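Local coordinates for protein deoxyribose-phosphate aldolase (Toxoplasma gondii, PDB 4EIV) that belongs to the deoxyribose-phosphate aldolase family of enzymes, built on a closed barrel of eight parallel strands surrounded by helices, at residues M196-R207 / F249-N257; I234-M243 / F267-E278. All coordinates share one frame; numbering follows the deposited sequence. Where two conformers were deposited one is given.

Interaction 1 of 2, residues M196-R207 / F249-N257; sequences MFTVHLISIALR and FLMQMIFEN
In the helical layer outside the barrel strands, M196, V199, S203 and R207 of helix 196-210 meet F249, Q252, E256 and N257 of helix 243-257. The two segments run in the same general direction, with axes 31° apart and 10.8 Å from each other at their closest. Q252 spans the gap with a straight side chain, CG anti to the backbone N (chi1 180°). Its NE2 donates to M196 O at 2.9 Å, a carbonyl that also accepts the helical bond from H200 N. The other N-H of NE2 goes to E256 OE2 (2.9 Å), which it meets from above the carboxylate plane. Both acceptors lie in the amide plane, which fixes the rotation of that group. V199 packs its CG1 methyl against Q252 CD and sets CG2 3.8 Å from F249 CE1.

Near the C-terminal end of helix 243-257, N257 ND2 donates to S203 OG (2.9 Å) along an almost straight line, 175° at the hydrogen. Placed beside its own backbone N, S203 OG is turned back along its helix and gives its own hydrogen to V199 O at 2.8 Å. N257 OD1 receives a weak bond from R207 NH2 (3.0 Å) and one bond from each of two waters. One of these waters also donates to S203 O, and the other accepts from R207 NE. The helices are thus joined mainly by side-chain amides: both N-H groups of Q252 NE2 are used, and the buried hydroxyl of S203 is satisfied as donor and acceptor at once.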
# COMPACT_ATOMS: atom_id res chain seq x y z
N MET A 196 -15.32 3.83 -15.45
CA MET A 196 -14.76 5.05 -14.88
C MET A 196 -15.90 5.93 -14.33
O MET A 196 -15.83 6.47 -13.23
CB MET A 196 -13.96 5.76 -15.97
CG MET A 196 -13.28 7.03 -15.58
SD MET A 196 -12.32 7.64 -16.98
CE MET A 196 -11.83 9.23 -16.32
N PHE A 197 -16.98 6.02 -15.09
CA PHE A 197 -18.15 6.81 -14.71
C PHE A 197 -18.74 6.35 -13.40
O PHE A 197 -18.94 7.16 -12.50
CB PHE A 197 -19.19 6.76 -15.86
CG PHE A 197 -20.50 7.40 -15.53
CD1 PHE A 197 -20.64 8.77 -15.51
CD2 PHE A 197 -21.61 6.63 -15.25
CE1 PHE A 197 -21.87 9.37 -15.22
CE2 PHE A 197 -22.84 7.21 -14.97
CZ PHE A 197 -22.95 8.57 -14.94
N THR A 198 -19.02 5.05 -13.28
CA THR A 198 -19.63 4.59 -12.02
C THR A 198 -18.68 4.67 -10.85
O THR A 198 -19.11 4.94 -9.72
CB THR A 198 -20.26 3.19 -12.15
OG1 THR A 198 -19.28 2.17 -12.38
CG2 THR A 198 -21.31 3.16 -13.23
N VAL A 199 -17.40 4.40 -11.06
CA VAL A 199 -16.45 4.51 -9.95
C VAL A 199 -16.36 5.97 -9.47
O VAL A 199 -16.23 6.23 -8.27
CB VAL A 199 -15.05 3.93 -10.34
CG1 VAL A 199 -13.97 4.30 -9.30
CG2 VAL A 199 -15.15 2.43 -10.53
N HIS A 200 -16.41 6.92 -10.40
CA HIS A 200 -16.40 8.33 -10.02
C HIS A 200 -17.61 8.70 -9.15
O HIS A 200 -17.47 9.32 -8.09
CB HIS A 200 -16.32 9.19 -11.30
CG HIS A 200 -16.33 10.66 -11.05
ND1 HIS A 200 -17.34 11.49 -11.49
CD2 HIS A 200 -15.47 11.44 -10.36
CE1 HIS A 200 -17.08 12.72 -11.12
NE2 HIS A 200 -15.95 12.73 -10.43
N LEU A 201 -18.80 8.26 -9.55
CA LEU A 201 -20.00 8.54 -8.78
C LEU A 201 -19.98 7.92 -7.39
O LEU A 201 -20.38 8.55 -6.41
CB LEU A 201 -21.26 8.10 -9.54
CG LEU A 201 -21.59 8.88 -10.80
CD1 LEU A 201 -22.94 8.40 -11.32
CD2 LEU A 201 -21.63 10.38 -10.51
N ILE A 202 -19.54 6.67 -7.33
CA ILE A 202 -19.45 5.99 -6.06
C ILE A 202 -18.44 6.70 -5.13
O ILE A 202 -18.68 6.85 -3.93
CB ILE A 202 -19.12 4.50 -6.27
CG1 ILE A 202 -20.34 3.82 -6.91
CG2 ILE A 202 -18.79 3.82 -4.94
CD1 ILE A 202 -20.09 2.41 -7.43
N SER A 203 -17.31 7.11 -5.69
CA SER A 203 -16.29 7.82 -4.94
C SER A 203 -16.82 9.12 -4.36
O SER A 203 -16.55 9.43 -3.20
CB SER A 203 -15.07 8.09 -5.81
OG SER A 203 -14.43 6.88 -6.18
N ILE A 204 -17.59 9.87 -5.15
CA ILE A 204 -18.18 11.12 -4.66
C ILE A 204 -19.13 10.82 -3.50
O ILE A 204 -19.12 11.49 -2.46
CB ILE A 204 -18.95 11.84 -5.75
CG1 ILE A 204 -17.99 12.36 -6.81
CG2 ILE A 204 -19.77 13.00 -5.18
CD1 ILE A 204 -18.71 12.85 -8.05
N ALA A 205 -19.99 9.82 -3.69
CA ALA A 205 -20.94 9.45 -2.65
C ALA A 205 -20.26 9.11 -1.34
O ALA A 205 -20.67 9.56 -0.25
CB ALA A 205 -21.82 8.29 -3.11
N LEU A 206 -19.22 8.31 -1.42
CA LEU A 206 -18.49 7.92 -0.22
C LEU A 206 -17.79 9.12 0.43
O LEU A 206 -17.82 9.27 1.65
CB LEU A 206 -17.51 6.82 -0.53
CG LEU A 206 -16.70 6.31 0.64
CD1 LEU A 206 -17.58 5.92 1.82
CD2 LEU A 206 -15.86 5.15 0.17
N ARG A 207 -17.17 9.98 -0.38
CA ARG A 207 -16.48 11.18 0.13
C ARG A 207 -17.45 12.05 0.90
O ARG A 207 -17.17 12.48 2.02
CB ARG A 207 -15.88 11.97 -1.04
CG ARG A 207 -15.06 13.20 -0.61
CD ARG A 207 -14.30 13.87 -1.77
NE ARG A 207 -13.60 12.86 -2.58
CZ ARG A 207 -13.92 12.48 -3.82
NH1 ARG A 207 -14.90 13.06 -4.51
NH2 ARG A 207 -13.21 11.52 -4.41
N PHE A 249 -8.11 1.54 -13.39
CA PHE A 249 -8.81 1.81 -12.14
C PHE A 249 -7.88 2.16 -10.98
O PHE A 249 -8.27 2.93 -10.11
CB PHE A 249 -9.76 0.65 -11.78
CG PHE A 249 -10.96 0.54 -12.68
CD1 PHE A 249 -11.93 1.54 -12.69
CD2 PHE A 249 -11.15 -0.57 -13.49
CE1 PHE A 249 -13.04 1.44 -13.49
CE2 PHE A 249 -12.28 -0.68 -14.29
CZ PHE A 249 -13.22 0.33 -14.32
N LEU A 250 -6.67 1.58 -10.92
CA LEU A 250 -5.73 1.95 -9.86
C LEU A 250 -5.38 3.43 -9.94
O LEU A 250 -5.32 4.10 -8.93
CB LEU A 250 -4.45 1.13 -9.94
CG LEU A 250 -4.59 -0.37 -9.67
CD1 LEU A 250 -3.27 -1.11 -9.98
CD2 LEU A 250 -5.01 -0.60 -8.25
N MET A 251 -5.09 3.90 -11.15
CA MET A 251 -4.77 5.31 -11.34
C MET A 251 -5.94 6.22 -11.02
O MET A 251 -5.76 7.28 -10.40
CB MET A 251 -4.29 5.56 -12.77
CG MET A 251 -2.97 4.89 -13.07
SD MET A 251 -1.59 5.44 -12.03
CE MET A 251 -1.13 6.99 -12.81
N GLN A 252 -7.15 5.81 -11.43
CA GLN A 252 -8.35 6.57 -11.09
C GLN A 252 -8.52 6.67 -9.57
O GLN A 252 -8.79 7.75 -9.05
CB GLN A 252 -9.60 5.93 -11.70
CG GLN A 252 -10.87 6.68 -11.37
CD GLN A 252 -12.13 6.13 -12.02
OE1 GLN A 252 -12.14 5.03 -12.55
NE2 GLN A 252 -13.20 6.92 -11.99
N MET A 253 -8.35 5.56 -8.87
CA MET A 253 -8.48 5.56 -7.42
C MET A 253 -7.45 6.50 -6.76
O MET A 253 -7.79 7.27 -5.88
CB MET A 253 -8.28 4.16 -6.86
CG MET A 253 -9.45 3.25 -7.04
SD MET A 253 -10.87 3.70 -6.00
CE MET A 253 -10.35 3.43 -4.35
N ILE A 254 -6.18 6.43 -7.19
CA ILE A 254 -5.17 7.32 -6.59
C ILE A 254 -5.50 8.79 -6.82
O ILE A 254 -5.46 9.62 -5.89
CB ILE A 254 -3.76 7.04 -7.11
CG1 ILE A 254 -3.31 5.64 -6.69
CG2 ILE A 254 -2.78 8.11 -6.62
CD1 ILE A 254 -2.08 5.14 -7.43
N PHE A 255 -5.87 9.12 -8.06
CA PHE A 255 -6.16 10.51 -8.41
C PHE A 255 -7.38 11.03 -7.67
O PHE A 255 -7.35 12.14 -7.13
CB PHE A 255 -6.32 10.64 -9.93
CG PHE A 255 -6.43 12.06 -10.40
CD1 PHE A 255 -5.31 12.88 -10.41
CD2 PHE A 255 -7.65 12.59 -10.79
CE1 PHE A 255 -5.40 14.20 -10.83
CE2 PHE A 255 -7.75 13.92 -11.21
CZ PHE A 255 -6.63 14.72 -11.23
N GLU A 256 -8.47 10.26 -7.65
CA GLU A 256 -9.70 10.73 -7.04
C GLU A 256 -9.77 10.56 -5.53
O GLU A 256 -10.29 11.43 -4.84
CB GLU A 256 -10.92 10.06 -7.65
CG GLU A 256 -11.05 10.26 -9.15
CD GLU A 256 -12.44 9.95 -9.65
OE1 GLU A 256 -13.40 10.13 -8.87
OE2 GLU A 256 -12.58 9.56 -10.83
N ASN A 257 -9.24 9.45 -5.03
CA ASN A 257 -9.36 9.12 -3.61
C ASN A 257 -8.07 9.12 -2.81
O ASN A 257 -8.11 8.91 -1.60
CB ASN A 257 -10.05 7.76 -3.51
CG ASN A 257 -11.44 7.79 -4.14
OD1 ASN A 257 -12.20 8.73 -3.88
ND2 ASN A 257 -11.76 6.79 -4.97
O HOH W 1 -14.28 8.40 -2.04
O HOH W 2 -11.82 10.99 -2.02

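Interaction 2 of 2, residues I234-M243 / F267-E278; sequences IKIEVGDVHM and FRVGGGFNLLKE
The side chains of I236 and F267 cross obliquely on neighbouring strands of the TIM barrel, which helix 243-257 links as a beta-alpha-beta unit. I236 CD1 lies at the edge of the F267 ring, 3.7 Å from CE1. Four backbone hydrogen bonds, the first from R268 N to I234 O and the last from V238 N to G270 O, hold these strands in parallel register. On the opposite face of the sheet, K235 crosses R268 at an angle, CG against CB, and its extended chain carries CE over G270 CA (3.7 Å). The charged ends of K235 and R268 both form salt bridges with E31.

Beyond the strands, V238 meets L275 at about a right angle, CG2 to CD2 3.7 Å. The other L275 methyl, CD1, lies near the backbone of H242 and M243. H242 turns the edge of its ring to the E278 carboxylate, the two planes 82° apart. The fully extended E278 side chain, with chi1 at -177°, reaches from helix 273-284 to the start of helix 243-257. There OE1 accepts a hydrogen bond from M243 N at 2.8 Å, met from above the carboxylate plane, and takes a second hydrogen from a water.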
# COMPACT_ATOMS: atom_id res chain seq x y z
N ILE A 234 -14.38 0.59 -1.12
CA ILE A 234 -14.94 0.46 -2.46
C ILE A 234 -14.35 -0.78 -3.12
O ILE A 234 -13.15 -1.03 -3.04
CB ILE A 234 -14.70 1.69 -3.37
CG1 ILE A 234 -15.49 1.55 -4.68
CG2 ILE A 234 -13.25 1.83 -3.71
CD1 ILE A 234 -15.37 2.76 -5.56
N LYS A 235 -15.24 -1.57 -3.72
CA LYS A 235 -14.87 -2.75 -4.51
C LYS A 235 -15.25 -2.50 -5.96
O LYS A 235 -16.44 -2.28 -6.26
CB LYS A 235 -15.53 -4.02 -3.99
CG LYS A 235 -15.30 -5.24 -4.85
CD LYS A 235 -15.70 -6.54 -4.21
CE LYS A 235 -15.60 -7.70 -5.18
NZ LYS A 235 -15.90 -9.01 -4.52
N ILE A 236 -14.25 -2.53 -6.84
CA ILE A 236 -14.42 -2.33 -8.26
C ILE A 236 -14.48 -3.71 -8.89
O ILE A 236 -13.50 -4.46 -8.87
CB ILE A 236 -13.28 -1.49 -8.84
CG1 ILE A 236 -13.20 -0.11 -8.15
CG2 ILE A 236 -13.45 -1.29 -10.32
CD1 ILE A 236 -12.11 0.82 -8.63
N GLU A 237 -15.69 -4.08 -9.33
CA GLU A 237 -15.94 -5.39 -9.96
C GLU A 237 -15.85 -5.18 -11.47
O GLU A 237 -16.60 -4.39 -12.03
CB GLU A 237 -17.29 -5.95 -9.51
CG GLU A 237 -17.58 -7.39 -9.95
CD GLU A 237 -17.97 -7.53 -11.40
OE1 GLU A 237 -17.41 -8.43 -12.04
OE2 GLU A 237 -18.83 -6.73 -11.88
N VAL A 238 -14.88 -5.84 -12.10
CA VAL A 238 -14.51 -5.56 -13.48
C VAL A 238 -14.92 -6.60 -14.48
O VAL A 238 -14.55 -6.50 -15.65
CB VAL A 238 -12.98 -5.30 -13.60
CG1 VAL A 238 -12.56 -4.15 -12.67
CG2 VAL A 238 -12.18 -6.55 -13.31
N GLY A 239 -15.66 -7.60 -14.06
CA GLY A 239 -16.14 -8.58 -15.01
C GLY A 239 -15.00 -9.42 -15.53
O GLY A 239 -14.17 -9.92 -14.75
N ASP A 240 -14.93 -9.53 -16.86
CA ASP A 240 -13.94 -10.36 -17.54
C ASP A 240 -12.90 -9.59 -18.34
O ASP A 240 -12.28 -10.13 -19.26
CB ASP A 240 -14.66 -11.41 -18.39
CG ASP A 240 -15.46 -12.39 -17.54
OD1 ASP A 240 -16.71 -12.42 -17.68
OD2 ASP A 240 -14.84 -13.07 -16.68
N VAL A 241 -12.69 -8.32 -17.98
CA VAL A 241 -11.65 -7.52 -18.64
C VAL A 241 -10.24 -8.02 -18.30
O VAL A 241 -10.04 -8.80 -17.35
CB VAL A 241 -11.74 -6.03 -18.29
CG1 VAL A 241 -13.11 -5.46 -18.76
CG2 VAL A 241 -11.50 -5.80 -16.83
N HIS A 242 -9.27 -7.55 -19.07
CA HIS A 242 -7.86 -7.91 -18.89
C HIS A 242 -7.13 -7.00 -17.89
O HIS A 242 -7.66 -6.00 -17.40
CB HIS A 242 -7.15 -7.88 -20.24
CG HIS A 242 -7.73 -8.81 -21.24
ND1 HIS A 242 -7.57 -10.17 -21.16
CD2 HIS A 242 -8.45 -8.59 -22.37
CE1 HIS A 242 -8.18 -10.75 -22.17
NE2 HIS A 242 -8.72 -9.81 -22.93
N MET A 243 -5.88 -7.37 -17.60
CA MET A 243 -5.08 -6.61 -16.65
C MET A 243 -4.92 -5.13 -17.00
O MET A 243 -4.97 -4.29 -16.11
CB MET A 243 -3.71 -7.27 -16.44
CG MET A 243 -2.85 -6.57 -15.40
SD MET A 243 -1.31 -7.42 -14.99
CE MET A 243 -0.46 -7.33 -16.55
N PHE A 267 -10.17 -1.41 -0.14
CA PHE A 267 -10.19 -1.52 -1.58
C PHE A 267 -10.10 -2.95 -2.00
O PHE A 267 -9.30 -3.71 -1.45
CB PHE A 267 -9.02 -0.74 -2.16
CG PHE A 267 -9.01 -0.74 -3.64
CD1 PHE A 267 -10.06 -0.18 -4.34
CD2 PHE A 267 -7.96 -1.28 -4.34
CE1 PHE A 267 -10.06 -0.18 -5.72
CE2 PHE A 267 -7.94 -1.29 -5.73
CZ PHE A 267 -9.01 -0.72 -6.42
N ARG A 268 -10.94 -3.34 -2.97
CA ARG A 268 -10.91 -4.68 -3.52
C ARG A 268 -11.19 -4.57 -5.02
O ARG A 268 -11.88 -3.63 -5.48
CB ARG A 268 -11.96 -5.61 -2.90
CG ARG A 268 -11.93 -5.74 -1.41
CD ARG A 268 -10.73 -6.55 -0.88
NE ARG A 268 -10.58 -6.20 0.52
CZ ARG A 268 -11.34 -6.65 1.50
NH1 ARG A 268 -12.27 -7.57 1.30
NH2 ARG A 268 -11.16 -6.18 2.72
N VAL A 269 -10.68 -5.54 -5.76
CA VAL A 269 -10.98 -5.68 -7.16
C VAL A 269 -11.61 -7.05 -7.32
O VAL A 269 -11.02 -8.08 -6.95
CB VAL A 269 -9.74 -5.57 -8.03
CG1 VAL A 269 -10.03 -5.91 -9.47
CG2 VAL A 269 -9.17 -4.17 -7.91
N GLY A 270 -12.83 -7.09 -7.83
CA GLY A 270 -13.51 -8.35 -8.14
C GLY A 270 -13.38 -8.66 -9.62
O GLY A 270 -13.62 -7.81 -10.45
N GLY A 271 -12.99 -9.88 -9.93
CA GLY A 271 -12.87 -10.25 -11.32
C GLY A 271 -12.94 -11.75 -11.53
O GLY A 271 -13.11 -12.50 -10.58
N GLY A 272 -12.82 -12.15 -12.78
CA GLY A 272 -12.94 -13.55 -13.15
C GLY A 272 -11.68 -14.36 -13.04
O GLY A 272 -10.58 -13.84 -12.81
N PHE A 273 -11.86 -15.65 -13.24
CA PHE A 273 -10.79 -16.63 -13.17
C PHE A 273 -9.71 -16.38 -14.21
O PHE A 273 -8.52 -16.49 -13.89
CB PHE A 273 -11.42 -18.03 -13.31
CG PHE A 273 -10.49 -19.19 -13.07
CD1 PHE A 273 -9.45 -19.12 -12.15
CD2 PHE A 273 -10.76 -20.41 -13.68
CE1 PHE A 273 -8.64 -20.22 -11.92
CE2 PHE A 273 -9.95 -21.50 -13.45
CZ PHE A 273 -8.89 -21.41 -12.56
N ASN A 274 -10.09 -16.06 -15.45
CA ASN A 274 -9.09 -15.77 -16.48
C ASN A 274 -8.22 -14.56 -16.10
O ASN A 274 -7.00 -14.60 -16.28
CB ASN A 274 -9.73 -15.62 -17.86
CG ASN A 274 -10.27 -16.93 -18.40
OD1 ASN A 274 -9.77 -18.02 -18.06
ND2 ASN A 274 -11.28 -16.85 -19.26
N LEU A 275 -8.83 -13.53 -15.51
CA LEU A 275 -8.05 -12.37 -15.06
C LEU A 275 -7.09 -12.78 -13.94
O LEU A 275 -5.92 -12.38 -13.94
CB LEU A 275 -8.94 -11.19 -14.66
CG LEU A 275 -8.27 -9.94 -14.06
CD1 LEU A 275 -7.21 -9.36 -15.01
CD2 LEU A 275 -9.34 -8.90 -13.79
N LEU A 276 -7.58 -13.54 -12.98
CA LEU A 276 -6.72 -14.05 -11.90
C LEU A 276 -5.51 -14.78 -12.46
O LEU A 276 -4.37 -14.54 -12.04
CB LEU A 276 -7.51 -14.97 -10.96
CG LEU A 276 -6.69 -15.68 -9.90
CD1 LEU A 276 -5.89 -14.66 -9.05
CD2 LEU A 276 -7.57 -16.58 -9.05
N LYS A 277 -5.73 -15.66 -13.44
CA LYS A 277 -4.63 -16.38 -14.05
C LYS A 277 -3.66 -15.45 -14.80
O LYS A 277 -2.47 -15.65 -14.72
CB LYS A 277 -5.14 -17.51 -14.94
CG LYS A 277 -5.77 -18.67 -14.11
CD LYS A 277 -6.28 -19.85 -14.94
CE LYS A 277 -7.57 -19.52 -15.68
NZ LYS A 277 -8.09 -20.71 -16.39
N GLU A 278 -4.18 -14.42 -15.46
CA GLU A 278 -3.32 -13.44 -16.13
C GLU A 278 -2.42 -12.75 -15.11
O GLU A 278 -1.22 -12.59 -15.31
CB GLU A 278 -4.15 -12.39 -16.88
CG GLU A 278 -3.25 -11.40 -17.66
CD GLU A 278 -3.99 -10.27 -18.36
OE1 GLU A 278 -5.20 -10.08 -18.14
OE2 GLU A 278 -3.35 -9.59 -19.18
O HOH W 3 -11.62 -12.92 -16.29
O HOH W 4 -13.12 -14.43 -18.30
O HOH W 5 -7.40 -11.85 -18.40

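In the fold
Interaction 2 lies in the core, its centre about 9 Å from the centre of the chain, whereas interaction 1 is partly buried in the helical layer, its centre about 16 Å from the centre of the chain. Helix 243-257 belongs to both: its first residue takes part in interaction 2 and its later turns form interaction 1. Apolar side chains join the two, M253 CE packing on F267 CD1 at 3.6 Å and F249 CE2 on V238 CG1 at 3.8 Å. Between the strands, main-chain bonds and aliphatic-aromatic packing accompany buried charges, while amide, hydroxyl and water-mediated bonds join the helices. The loop end of interaction 2 resembles interaction 1 in using a carboxylate and waters.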